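Local coordinates for protein alcohol dehydrogenase (Thermus thermophilus, PDB 2EIH) that probably acts as a zinc-containing, NAD-dependent alcohol dehydrogenase that moves hydride between alcohols and its nicotinamide cofactor, at residues Lys28-Arg33 with Asp70-Gly75; Ala37-Leu42 with Val338-Gly343; Asp64-Val69 with Glu143-Pro148; Val313-Pro318 with Arg332-Lys337. One frame throughout, in Å; residues are numbered along the deposited sequence.

Interaction 1 of 4, residues Lys28-Arg33 with Asp70-Gly75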
loop_
_atom_site.group_PDB
_atom_site.type_symbol
_atom_site.label_atom_id
_atom_site.label_comp_id
_atom_site.label_asym_id
_atom_site.label_seq_id
_atom_site.Cartn_x
_atom_site.Cartn_y
_atom_site.Cartn_z
ATOM N N LYS A 28 -2.188 -16.398 -32.439
ATOM C CA LYS A 28 -1.563 -15.274 -31.760
ATOM C C LYS A 28 -0.192 -15.672 -31.249
ATOM O O LYS A 28 0.257 -15.201 -30.209
ATOM C CB LYS A 28 -2.433 -14.805 -30.593
ATOM C CG LYS A 28 -3.554 -13.859 -30.996
ATOM C CD LYS A 28 -4.374 -13.443 -29.789
ATOM C CE LYS A 28 -5.273 -12.262 -30.112
ATOM N NZ LYS A 28 -6.183 -12.540 -31.258
ATOM N N GLU A 29 0.481 -16.538 -31.994
ATOM C CA GLU A 29 1.799 -16.994 -31.600
ATOM C C GLU A 29 2.875 -16.568 -32.576
ATOM O O GLU A 29 2.588 -16.163 -33.699
ATOM C CB GLU A 29 1.796 -18.511 -31.461
ATOM C CG GLU A 29 1.077 -18.997 -30.240
ATOM C CD GLU A 29 1.055 -20.496 -30.162
ATOM O OE1 GLU A 29 0.751 -21.028 -29.072
ATOM O OE2 GLU A 29 1.340 -21.138 -31.199
ATOM N N VAL A 30 4.122 -16.665 -32.129
ATOM C CA VAL A 30 5.261 -16.294 -32.950
ATOM C C VAL A 30 6.419 -17.260 -32.723
ATOM O O VAL A 30 6.625 -17.737 -31.613
ATOM C CB VAL A 30 5.689 -14.819 -32.656
ATOM C CG1 VAL A 30 5.815 -14.616 -31.159
ATOM C CG2 VAL A 30 6.990 -14.493 -33.370
ATOM N N ARG A 31 7.143 -17.570 -33.794
ATOM C CA ARG A 31 8.287 -18.466 -33.713
ATOM C C ARG A 31 9.541 -17.618 -33.705
ATOM O O ARG A 31 9.744 -16.776 -34.579
ATOM C CB ARG A 31 8.334 -19.427 -34.904
ATOM C CG ARG A 31 9.568 -20.334 -34.929
ATOM C CD ARG A 31 9.457 -21.403 -36.001
ATOM N NE ARG A 31 9.640 -20.882 -37.349
ATOM C CZ ARG A 31 8.911 -21.262 -38.392
ATOM N NH1 ARG A 31 7.945 -22.158 -38.240
ATOM N NH2 ARG A 31 9.149 -20.752 -39.591
ATOM N N VAL A 32 10.388 -17.847 -32.717
ATOM C CA VAL A 32 11.611 -17.084 -32.604
ATOM C C VAL A 32 12.817 -17.927 -32.996
ATOM O O VAL A 32 12.910 -19.097 -32.632
ATOM C CB VAL A 32 11.787 -16.586 -31.155
ATOM C CG1 VAL A 32 13.104 -15.854 -31.009
ATOM C CG2 VAL A 32 10.622 -15.685 -30.780
ATOM N N ARG A 33 13.728 -17.342 -33.763
ATOM C CA ARG A 33 14.945 -18.048 -34.121
ATOM C C ARG A 33 15.895 -17.601 -33.013
ATOM O O ARG A 33 16.275 -16.426 -32.947
ATOM C CB ARG A 33 15.443 -17.589 -35.480
ATOM C CG ARG A 33 16.544 -18.446 -36.061
ATOM C CD ARG A 33 16.779 -18.071 -37.508
ATOM N NE ARG A 33 17.401 -16.753 -37.651
ATOM C CZ ARG A 33 18.676 -16.510 -37.359
ATOM N NH1 ARG A 33 19.456 -17.497 -36.911
ATOM N NH2 ARG A 33 19.181 -15.295 -37.518
ATOM N N ASP A 70 11.295 -15.075 -36.378
ATOM C CA ASP A 70 11.414 -15.853 -37.604
ATOM C C ASP A 70 10.129 -15.787 -38.407
ATOM O O ASP A 70 10.132 -15.414 -39.577
ATOM C CB ASP A 70 11.727 -17.312 -37.296
ATOM C CG ASP A 70 11.977 -18.121 -38.550
ATOM O OD1 ASP A 70 12.978 -17.850 -39.252
ATOM O OD2 ASP A 70 11.164 -19.025 -38.836
ATOM N N ALA A 71 9.029 -16.149 -37.769
ATOM C CA ALA A 71 7.739 -16.141 -38.429
ATOM C C ALA A 71 6.683 -15.881 -37.375
ATOM O O ALA A 71 6.887 -16.187 -36.197
ATOM C CB ALA A 71 7.488 -17.482 -39.114
ATOM N N VAL A 72 5.557 -15.317 -37.789
ATOM C CA VAL A 72 4.484 -15.028 -36.852
ATOM C C VAL A 72 3.183 -15.640 -37.323
ATOM O O VAL A 72 2.948 -15.768 -38.523
ATOM C CB VAL A 72 4.275 -13.513 -36.689
ATOM C CG1 VAL A 72 5.536 -12.869 -36.117
ATOM C CG2 VAL A 72 3.928 -12.888 -38.025
ATOM N N GLY A 73 2.340 -16.020 -36.368
ATOM C CA GLY A 73 1.060 -16.617 -36.696
ATOM C C GLY A 73 0.220 -15.730 -37.595
ATOM O O GLY A 73 0.629 -14.618 -37.927
ATOM N N PRO A 74 -0.972 -16.185 -37.995
ATOM C CA PRO A 74 -1.838 -15.390 -38.868
ATOM C C PRO A 74 -2.262 -14.052 -38.269
ATOM O O PRO A 74 -1.922 -12.991 -38.796
ATOM C CB PRO A 74 -3.018 -16.324 -39.117
ATOM C CG PRO A 74 -3.112 -17.077 -37.831
ATOM C CD PRO A 74 -1.663 -17.401 -37.534
ATOM N N GLY A 75 -2.999 -14.101 -37.165
ATOM C CA GLY A 75 -3.451 -12.874 -36.538
ATOM C C GLY A 75 -2.519 -12.388 -35.447
ATOM O O GLY A 75 -2.748 -12.642 -34.262
HETATM O O HOH W 1 15.548 -15.602 -39.183
#

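Interaction 2 of 4, residues Ala37-Leu42 with Val338-Gly343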
loop_
_atom_site.group_PDB
_atom_site.type_symbol
_atom_site.label_atom_id
_atom_site.label_comp_id
_atom_site.label_asym_id
_atom_site.label_seq_id
_atom_site.Cartn_x
_atom_site.Cartn_y
_atom_site.Cartn_z
ATOM N N ALA A 37 20.563 -19.010 -25.267
ATOM C CA ALA A 37 19.657 -19.546 -24.266
ATOM C C ALA A 37 20.456 -19.511 -22.979
ATOM O O ALA A 37 21.564 -20.056 -22.907
ATOM C CB ALA A 37 19.264 -20.966 -24.602
ATOM N N ALA A 38 19.904 -18.847 -21.975
ATOM C CA ALA A 38 20.570 -18.740 -20.692
ATOM C C ALA A 38 20.156 -19.916 -19.839
ATOM O O ALA A 38 19.016 -20.369 -19.902
ATOM C CB ALA A 38 20.192 -17.429 -20.003
ATOM N N LEU A 39 21.098 -20.404 -19.039
ATOM C CA LEU A 39 20.875 -21.546 -18.161
ATOM C C LEU A 39 20.385 -21.145 -16.776
ATOM O O LEU A 39 20.931 -20.239 -16.158
ATOM C CB LEU A 39 22.175 -22.337 -18.009
ATOM C CG LEU A 39 22.541 -23.455 -18.985
ATOM C CD1 LEU A 39 22.465 -23.007 -20.429
ATOM C CD2 LEU A 39 23.956 -23.943 -18.638
ATOM N N ASN A 40 19.359 -21.831 -16.286
ATOM C CA ASN A 40 18.817 -21.570 -14.951
ATOM C C ASN A 40 18.811 -22.844 -14.097
ATOM O O ASN A 40 18.775 -23.953 -14.626
ATOM C CB ASN A 40 17.412 -20.981 -15.064
ATOM C CG ASN A 40 17.436 -19.534 -15.474
ATOM O OD1 ASN A 40 17.116 -19.184 -16.607
ATOM N ND2 ASN A 40 17.829 -18.677 -14.547
ATOM N N HIS A 41 18.845 -22.688 -12.780
ATOM C CA HIS A 41 18.869 -23.851 -11.901
ATOM C C HIS A 41 17.630 -24.721 -12.089
ATOM O O HIS A 41 17.636 -25.926 -11.795
ATOM C CB HIS A 41 19.024 -23.407 -10.442
ATOM C CG HIS A 41 20.373 -22.831 -10.136
ATOM N ND1 HIS A 41 21.513 -23.600 -10.072
ATOM C CD2 HIS A 41 20.768 -21.553 -9.923
ATOM C CE1 HIS A 41 22.555 -22.823 -9.837
ATOM N NE2 HIS A 41 22.131 -21.575 -9.743
ATOM N N LEU A 42 16.581 -24.097 -12.605
ATOM C CA LEU A 42 15.332 -24.779 -12.886
ATOM C C LEU A 42 15.551 -25.873 -13.938
ATOM O O LEU A 42 14.975 -26.964 -13.839
ATOM C CB LEU A 42 14.298 -23.768 -13.388
ATOM C CG LEU A 42 12.936 -24.300 -13.832
ATOM C CD1 LEU A 42 12.351 -25.223 -12.764
ATOM C CD2 LEU A 42 12.019 -23.126 -14.101
ATOM N N VAL A 338 25.388 -18.391 -17.149
ATOM C CA VAL A 338 25.997 -19.345 -18.067
ATOM C C VAL A 338 25.033 -19.300 -19.243
ATOM O O VAL A 338 23.859 -19.648 -19.107
ATOM C CB VAL A 338 26.040 -20.779 -17.478
ATOM C CG1 VAL A 338 26.573 -21.759 -18.509
ATOM C CG2 VAL A 338 26.921 -20.792 -16.249
ATOM N N VAL A 339 25.529 -18.841 -20.389
ATOM C CA VAL A 339 24.716 -18.712 -21.580
ATOM C C VAL A 339 25.160 -19.567 -22.739
ATOM O O VAL A 339 26.329 -19.567 -23.129
ATOM C CB VAL A 339 24.675 -17.250 -22.092
ATOM C CG1 VAL A 339 23.712 -17.150 -23.270
ATOM C CG2 VAL A 339 24.265 -16.312 -20.981
ATOM N N LEU A 340 24.190 -20.272 -23.297
ATOM C CA LEU A 340 24.395 -21.131 -24.447
ATOM C C LEU A 340 24.190 -20.291 -25.699
ATOM O O LEU A 340 23.267 -19.480 -25.774
ATOM C CB LEU A 340 23.362 -22.259 -24.429
ATOM C CG LEU A 340 23.736 -23.653 -23.915
ATOM C CD1 LEU A 340 24.675 -23.572 -22.717
ATOM C CD2 LEU A 340 22.459 -24.409 -23.578
ATOM N N GLN A 341 25.065 -20.491 -26.673
ATOM C CA GLN A 341 24.987 -19.803 -27.948
ATOM C C GLN A 341 24.397 -20.796 -28.930
ATOM O O GLN A 341 25.007 -21.824 -29.213
ATOM C CB GLN A 341 26.376 -19.379 -28.411
ATOM C CG GLN A 341 27.002 -18.277 -27.582
ATOM C CD GLN A 341 28.466 -18.094 -27.916
ATOM O OE1 GLN A 341 29.232 -19.053 -27.867
ATOM N NE2 GLN A 341 28.871 -16.864 -28.232
ATOM N N VAL A 342 23.212 -20.485 -29.441
ATOM C CA VAL A 342 22.515 -21.366 -30.375
ATOM C C VAL A 342 22.946 -21.085 -31.799
ATOM O O VAL A 342 23.559 -21.926 -32.455
ATOM C CB VAL A 342 21.002 -21.158 -30.293
ATOM C CG1 VAL A 342 20.293 -22.079 -31.263
ATOM C CG2 VAL A 342 20.533 -21.397 -28.873
ATOM N N GLY A 343 22.603 -19.894 -32.275
ATOM C CA GLY A 343 22.963 -19.499 -33.623
ATOM C C GLY A 343 23.196 -18.004 -33.710
ATOM O O GLY A 343 22.887 -17.419 -34.769
ATOM O OXT GLY A 343 23.705 -17.425 -32.722
HETATM O O HOH W 2 23.172 -19.218 -15.314
#

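Interaction 3 of 4, residues Asp64-Val69 with Glu143-Pro148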
loop_
_atom_site.group_PDB
_atom_site.type_symbol
_atom_site.label_atom_id
_atom_site.label_comp_id
_atom_site.label_asym_id
_atom_site.label_seq_id
_atom_site.Cartn_x
_atom_site.Cartn_y
_atom_site.Cartn_z
ATOM N N ASP A 64 15.076 -19.059 -20.364
ATOM C CA ASP A 64 15.617 -17.802 -20.863
ATOM C C ASP A 64 16.113 -17.912 -22.299
ATOM O O ASP A 64 16.726 -18.910 -22.687
ATOM C CB ASP A 64 16.779 -17.355 -19.995
ATOM C CG ASP A 64 16.360 -16.379 -18.946
ATOM O OD1 ASP A 64 17.003 -16.362 -17.877
ATOM O OD2 ASP A 64 15.396 -15.615 -19.204
ATOM N N GLY A 65 15.870 -16.872 -23.084
ATOM C CA GLY A 65 16.325 -16.891 -24.452
ATOM C C GLY A 65 16.178 -15.561 -25.151
ATOM O O GLY A 65 15.372 -14.709 -24.769
ATOM N N SER A 66 16.985 -15.369 -26.183
ATOM C CA SER A 66 16.909 -14.153 -26.973
ATOM C C SER A 66 17.104 -14.578 -28.403
ATOM O O SER A 66 17.669 -15.628 -28.662
ATOM C CB SER A 66 17.986 -13.143 -26.555
ATOM O OG SER A 66 19.276 -13.659 -26.759
ATOM N N GLY A 67 16.623 -13.770 -29.333
ATOM C CA GLY A 67 16.783 -14.126 -30.717
ATOM C C GLY A 67 16.115 -13.129 -31.627
ATOM O O GLY A 67 15.858 -11.983 -31.246
ATOM N N VAL A 68 15.822 -13.590 -32.838
ATOM C CA VAL A 68 15.202 -12.775 -33.863
ATOM C C VAL A 68 13.891 -13.401 -34.295
ATOM O O VAL A 68 13.793 -14.623 -34.388
ATOM C CB VAL A 68 16.125 -12.672 -35.094
ATOM C CG1 VAL A 68 15.521 -11.738 -36.117
ATOM C CG2 VAL A 68 17.517 -12.191 -34.665
ATOM N N VAL A 69 12.884 -12.574 -34.555
ATOM C CA VAL A 69 11.589 -13.093 -34.995
ATOM C C VAL A 69 11.758 -13.829 -36.320
ATOM O O VAL A 69 12.302 -13.276 -37.280
ATOM C CB VAL A 69 10.556 -11.975 -35.221
ATOM C CG1 VAL A 69 9.278 -12.575 -35.803
ATOM C CG2 VAL A 69 10.262 -11.256 -33.917
ATOM N N GLU A 143 23.954 -11.406 -23.545
ATOM C CA GLU A 143 23.668 -10.512 -22.433
ATOM C C GLU A 143 22.146 -10.401 -22.287
ATOM O O GLU A 143 21.593 -10.472 -21.176
ATOM C CB GLU A 143 24.298 -9.135 -22.705
ATOM C CG GLU A 143 25.818 -9.072 -22.560
ATOM C CD GLU A 143 26.407 -7.696 -22.886
ATOM O OE1 GLU A 143 27.459 -7.351 -22.312
ATOM O OE2 GLU A 143 25.799 -6.958 -23.687
ATOM N N ALA A 144 21.464 -10.265 -23.424
ATOM C CA ALA A 144 20.008 -10.165 -23.443
ATOM C C ALA A 144 19.383 -11.430 -22.842
ATOM O O ALA A 144 18.555 -11.345 -21.921
ATOM C CB ALA A 144 19.523 -9.959 -24.867
ATOM N N ALA A 145 19.785 -12.599 -23.343
ATOM C CA ALA A 145 19.238 -13.856 -22.822
ATOM C C ALA A 145 19.441 -14.018 -21.327
ATOM O O ALA A 145 18.673 -14.693 -20.659
ATOM C CB ALA A 145 19.852 -15.051 -23.551
ATOM N N ALA A 146 20.463 -13.383 -20.789
ATOM C CA ALA A 146 20.733 -13.519 -19.366
ATOM C C ALA A 146 19.808 -12.717 -18.436
ATOM O O ALA A 146 19.720 -13.013 -17.250
ATOM C CB ALA A 146 22.189 -13.146 -19.084
ATOM N N ILE A 147 19.096 -11.733 -18.975
ATOM C CA ILE A 147 18.250 -10.872 -18.164
ATOM C C ILE A 147 16.935 -11.348 -17.518
ATOM O O ILE A 147 16.856 -11.456 -16.282
ATOM C CB ILE A 147 17.916 -9.570 -18.931
ATOM C CG1 ILE A 147 19.192 -8.843 -19.286
ATOM C CG2 ILE A 147 17.000 -8.672 -18.077
ATOM C CD1 ILE A 147 18.998 -7.705 -20.259
ATOM N N PRO A 148 15.903 -11.648 -18.337
ATOM C CA PRO A 148 14.575 -12.078 -17.892
ATOM C C PRO A 148 14.408 -12.813 -16.558
ATOM O O PRO A 148 14.081 -12.195 -15.536
ATOM C CB PRO A 148 14.065 -12.859 -19.088
ATOM C CG PRO A 148 14.692 -12.151 -20.230
ATOM C CD PRO A 148 16.108 -12.024 -19.748
#

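Interaction 4 of 4, residues Val313-Pro318 with Arg332-Lys337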
loop_
_atom_site.group_PDB
_atom_site.type_symbol
_atom_site.label_atom_id
_atom_site.label_comp_id
_atom_site.label_asym_id
_atom_site.label_seq_id
_atom_site.Cartn_x
_atom_site.Cartn_y
_atom_site.Cartn_z
ATOM N N VAL A 313 27.284 -11.867 -17.779
ATOM C CA VAL A 313 27.528 -13.138 -18.454
ATOM C C VAL A 313 28.830 -13.743 -17.933
ATOM O O VAL A 313 29.909 -13.217 -18.192
ATOM C CB VAL A 313 27.651 -12.942 -19.984
ATOM C CG1 VAL A 313 27.905 -14.286 -20.656
ATOM C CG2 VAL A 313 26.377 -12.305 -20.531
ATOM N N GLY A 314 28.714 -14.842 -17.196
ATOM C CA GLY A 314 29.884 -15.498 -16.650
ATOM C C GLY A 314 30.642 -16.363 -17.641
ATOM O O GLY A 314 31.870 -16.313 -17.669
ATOM N N GLN A 315 29.934 -17.167 -18.435
ATOM C CA GLN A 315 30.576 -18.026 -19.430
ATOM C C GLN A 315 29.616 -18.318 -20.595
ATOM O O GLN A 315 28.396 -18.348 -20.416
ATOM C CB GLN A 315 31.034 -19.340 -18.764
ATOM C CG GLN A 315 31.956 -20.235 -19.624
ATOM C CD GLN A 315 32.721 -21.289 -18.790
ATOM O OE1 GLN A 315 33.293 -22.247 -19.326
ATOM N NE2 GLN A 315 32.738 -21.097 -17.475
ATOM N N VAL A 316 30.170 -18.494 -21.791
ATOM C CA VAL A 316 29.364 -18.820 -22.961
ATOM C C VAL A 316 29.796 -20.194 -23.465
ATOM O O VAL A 316 30.977 -20.524 -23.444
ATOM C CB VAL A 316 29.521 -17.763 -24.111
ATOM C CG1 VAL A 316 28.939 -16.426 -23.691
ATOM C CG2 VAL A 316 31.001 -17.611 -24.510
ATOM N N LEU A 317 28.836 -21.000 -23.900
ATOM C CA LEU A 317 29.133 -22.334 -24.402
ATOM C C LEU A 317 28.288 -22.594 -25.640
ATOM O O LEU A 317 27.204 -22.034 -25.797
ATOM C CB LEU A 317 28.781 -23.421 -23.361
ATOM C CG LEU A 317 29.587 -23.708 -22.088
ATOM C CD1 LEU A 317 31.020 -24.112 -22.446
ATOM C CD2 LEU A 317 29.594 -22.484 -21.203
ATOM N N PRO A 318 28.792 -23.425 -26.558
ATOM C CA PRO A 318 27.978 -23.703 -27.739
ATOM C C PRO A 318 26.778 -24.547 -27.296
ATOM O O PRO A 318 26.864 -25.295 -26.324
ATOM C CB PRO A 318 28.939 -24.475 -28.649
ATOM C CG PRO A 318 29.908 -25.091 -27.675
ATOM C CD PRO A 318 30.150 -23.970 -26.714
ATOM N N ARG A 332 28.163 -23.966 -8.709
ATOM C CA ARG A 332 28.117 -22.556 -8.313
ATOM C C ARG A 332 29.491 -21.881 -8.283
ATOM O O ARG A 332 29.781 -21.088 -7.383
ATOM C CB ARG A 332 27.451 -22.396 -6.936
ATOM C CG ARG A 332 25.919 -22.288 -6.937
ATOM C CD ARG A 332 25.223 -23.637 -6.746
ATOM N NE ARG A 332 23.766 -23.490 -6.666
ATOM C CZ ARG A 332 22.908 -24.505 -6.580
ATOM N NH1 ARG A 332 21.601 -24.274 -6.516
ATOM N NH2 ARG A 332 23.354 -25.756 -6.568
ATOM N N ARG A 333 30.328 -22.177 -9.269
ATOM C CA ARG A 333 31.659 -21.590 -9.312
ATOM C C ARG A 333 31.694 -20.327 -10.160
ATOM O O ARG A 333 32.253 -19.310 -9.756
ATOM C CB ARG A 333 32.665 -22.617 -9.836
ATOM C CG ARG A 333 34.105 -22.156 -9.791
ATOM C CD ARG A 333 35.073 -23.312 -10.039
ATOM N NE ARG A 333 35.049 -23.830 -11.408
ATOM C CZ ARG A 333 35.440 -23.149 -12.483
ATOM N NH1 ARG A 333 35.886 -21.904 -12.358
ATOM N NH2 ARG A 333 35.405 -23.723 -13.682
ATOM N N VAL A 334 31.087 -20.388 -11.334
ATOM C CA VAL A 334 31.067 -19.233 -12.217
ATOM C C VAL A 334 30.293 -18.053 -11.644
ATOM O O VAL A 334 29.198 -18.221 -11.119
ATOM C CB VAL A 334 30.468 -19.616 -13.579
ATOM C CG1 VAL A 334 30.105 -18.364 -14.366
ATOM C CG2 VAL A 334 31.483 -20.443 -14.360
ATOM N N PHE A 335 30.879 -16.865 -11.736
ATOM C CA PHE A 335 30.239 -15.643 -11.254
ATOM C C PHE A 335 29.446 -15.084 -12.433
ATOM O O PHE A 335 30.028 -14.622 -13.424
ATOM C CB PHE A 335 31.286 -14.611 -10.820
ATOM C CG PHE A 335 30.705 -13.397 -10.141
ATOM C CD1 PHE A 335 30.619 -13.333 -8.748
ATOM C CD2 PHE A 335 30.227 -12.322 -10.894
ATOM C CE1 PHE A 335 30.066 -12.218 -8.113
ATOM C CE2 PHE A 335 29.672 -11.205 -10.268
ATOM C CZ PHE A 335 29.590 -11.150 -8.870
ATOM N N GLY A 336 28.123 -15.129 -12.328
ATOM C CA GLY A 336 27.296 -14.632 -13.406
ATOM C C GLY A 336 26.550 -15.733 -14.140
ATOM O O GLY A 336 26.589 -16.903 -13.754
ATOM N N LYS A 337 25.881 -15.351 -15.220
ATOM C CA LYS A 337 25.070 -16.266 -16.016
ATOM C C LYS A 337 25.872 -17.167 -16.966
ATOM O O LYS A 337 26.905 -16.768 -17.504
ATOM C CB LYS A 337 24.063 -15.441 -16.828
ATOM C CG LYS A 337 22.705 -16.106 -17.062
ATOM C CD LYS A 337 21.827 -16.038 -15.814
ATOM C CE LYS A 337 20.505 -16.754 -16.020
ATOM N NZ LYS A 337 19.644 -16.644 -14.814
#

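Interaction 1 of 4, residues Lys28-Arg33 with Asp70-Gly75
Arg31 meets Asp70 and Ala71 in an antiparallel strand pairing with a salt bridge laid along one face, near the outer end of the sheet where strand 29-38 runs beside strand 64-72. The short segments approach to 4.7 Å at an angle of 178°. Arg31 N donates to Ala71 O at 2.8 Å, and Gly73 N closes the ladder on Glu29 O at 2.7 Å. The returning bonds are less regular: Arg31 O takes Asp70 N at 2.9 Å and, more weakly, Ala71 N at 3.3 Å. Two residues thus face one, which makes this a classic beta bulge in the sheet of the GroES-like domain. The extra residue turns Asp70 toward the neighbouring strand, and its carboxylate lies alongside the arginine. With CG anti to the backbone N (chi1 176°) and a bend at chi3, Arg31 runs the same way as Asp70 and grips OD2 side-on, NE and NH2 each 2.8 Å from that one oxygen. The oxygen sits in the guanidinium plane, while the carboxylate is turned 43° from it. Ala71 CB lies over a face of the guanidinium, and NH1 has a second anionic partner in Glu24. A leucine in place of Arg31 would probably leave both Asp70 and Glu24 without their cationic mate and free the Asp70 carboxylate to turn. On the face that carries the valines, Val30 CG2 packs against Val72 CG1 at 3.5 Å, with Leu132 of strand 132-134 touching Val30 as well.

Interaction 2 of 4, residues Ala37-Leu42 with Val338-Gly343
Val338 begins an antiparallel pairing with Leu39 in which the closing strand of the chain, 337-341, is added to the end of strand 29-38, so that the C-terminal residues complete a mixed sheet begun near the N-terminus. Its carbonyl O receives Leu39 N at 2.9 Å, almost straight on, and its side chain crosses that of Leu39. Because Val338 CG1 stands anti to the backbone N (chi1 175°), it meets Leu39 CD2 at 3.4 Å, a tight fit between methyl groups. One water continues the ladder here, donating to Leu39 O and accepting from Val338 N at 3.0 Å. Val339 follows as the non-hydrogen-bonded partner of Ala38. Its CG1 rests beside Ala37 O, and its CG2 lies 4.3 Å from Ala38 CB, on the face of the sheet where Asp64 of strand 64-72 also touches Ala38. Leu340 then pairs with Ala37 through two backbone bonds, N to Ala37 O at 2.7 Å and O from Ala37 N at 2.8 Å. Its side chain leaves on the other face and meets that of Leu39 at about a right angle. Leu39 CD1 lies against both methyls of Leu340, although its modelled 3.2 Å approach to Leu340 CD1 is too short to be taken at face value. Ala322, on helix 322-330, borders the same leucine. Val342 makes the last apolar touch, bringing CG2 to within 4.5 Å of Ala37 CB.

Interaction 3 of 4, residues Asp64-Val69 with Glu143-Pro148
Asp64 reaches over the last turn of helix 141-146, lying against Ala145 O and crossing Pro148 at a slant. The whole near side of the aspartate follows the carbonyl: Asp64 CB and CG both stand 3.3 Å from Ala145 O, a close van der Waals approach. At its end, OD2 comes within 3.1 Å of Pro148 CB and sits beside the rest of the proline ring. That oxygen has its polar partner in the backbone N-H of Leu149, so the proline ring packs against a carboxylate oxygen already bonded near the start of helix 148-161. Were Asp64 cut back to an alanine, Leu149 N would probably lose its side-chain acceptor and a gap would open beside the Pro148 ring. The arrangement is a helix packed on a strand of the GroES-like domain: Gly65 and Ala145 bring their CA atoms to 4.5 Å, and the small Ala145 methyl lies against the strand. One residue further along the strand, Ser66 points toward the helix again. Its OG, placed between the backbone N and the carbonyl carbon (chi1 62°), lies 3.5 Å from Ala145 CB while bonding to Phe141 O. Ser66 CB meets Ala144 CB at 3.9 Å, methylene against methyl. Both alanines are backed by sheet residues, Ala144 by Val86 and Ala145 by Ala36.

Interaction 4 of 4, residues Val313-Pro318 with Arg332-Lys337
Val334 lays its CG1 methyl over the backbone of Gly314, 3.7 Å from Gly314 CA, and meets Gln315 with the other. The two side chains cross at about a right angle, with Val334 CG2 3.4 Å from Gln315 NE2. The glutamine stretches out beyond CG, and its first torsion of -169° holds CG anti to the backbone N, which carries the amide across to the valine. Gly314 owes its fit to having no side chain: a CB would collide with Val334 CG1 and with Phe335 O, which lies 3.3 Å from Gly314 CA. The contact closes a beta-alpha-beta crossover: strand 313-318 leads through helix 322-330 to the parallel, adjacent strand 337-341, and Leu328 of that helix touches Gln315 and Val334 alike. Where the two strands first meet, Val313 pairs with Lys337. Lys337 O is gripped twice, by Gly314 N at 2.7 Å in the carbonyl plane on a lone pair, and by Gln315 N at 3.2 Å from a tilted position. Just before it, Gly336 adopts a positive phi (111°), where a CB would be jammed against Phe335 O.

In the fold
Interactions 1 to 4 all reach one mixed sheet, and their order along the chain shows how it is assembled. Strand 29-38 serves interaction 1 at one end and interaction 2 at the other, their centres about 22 Å apart. Strand 64-72 pairs in interaction 1 and, about 17 Å away by centres, carries the helix of interaction 3. Interactions 3 and 4 follow in series within the long loop that interaction 2 closes, each with its centre about 9 Å from that of interaction 2. The C-terminal strand 337-341, paired with 313-318 beyond the segments that form the Rossmann-type sheet, thereby returns the chain to the GroES-like domain and ties the two together.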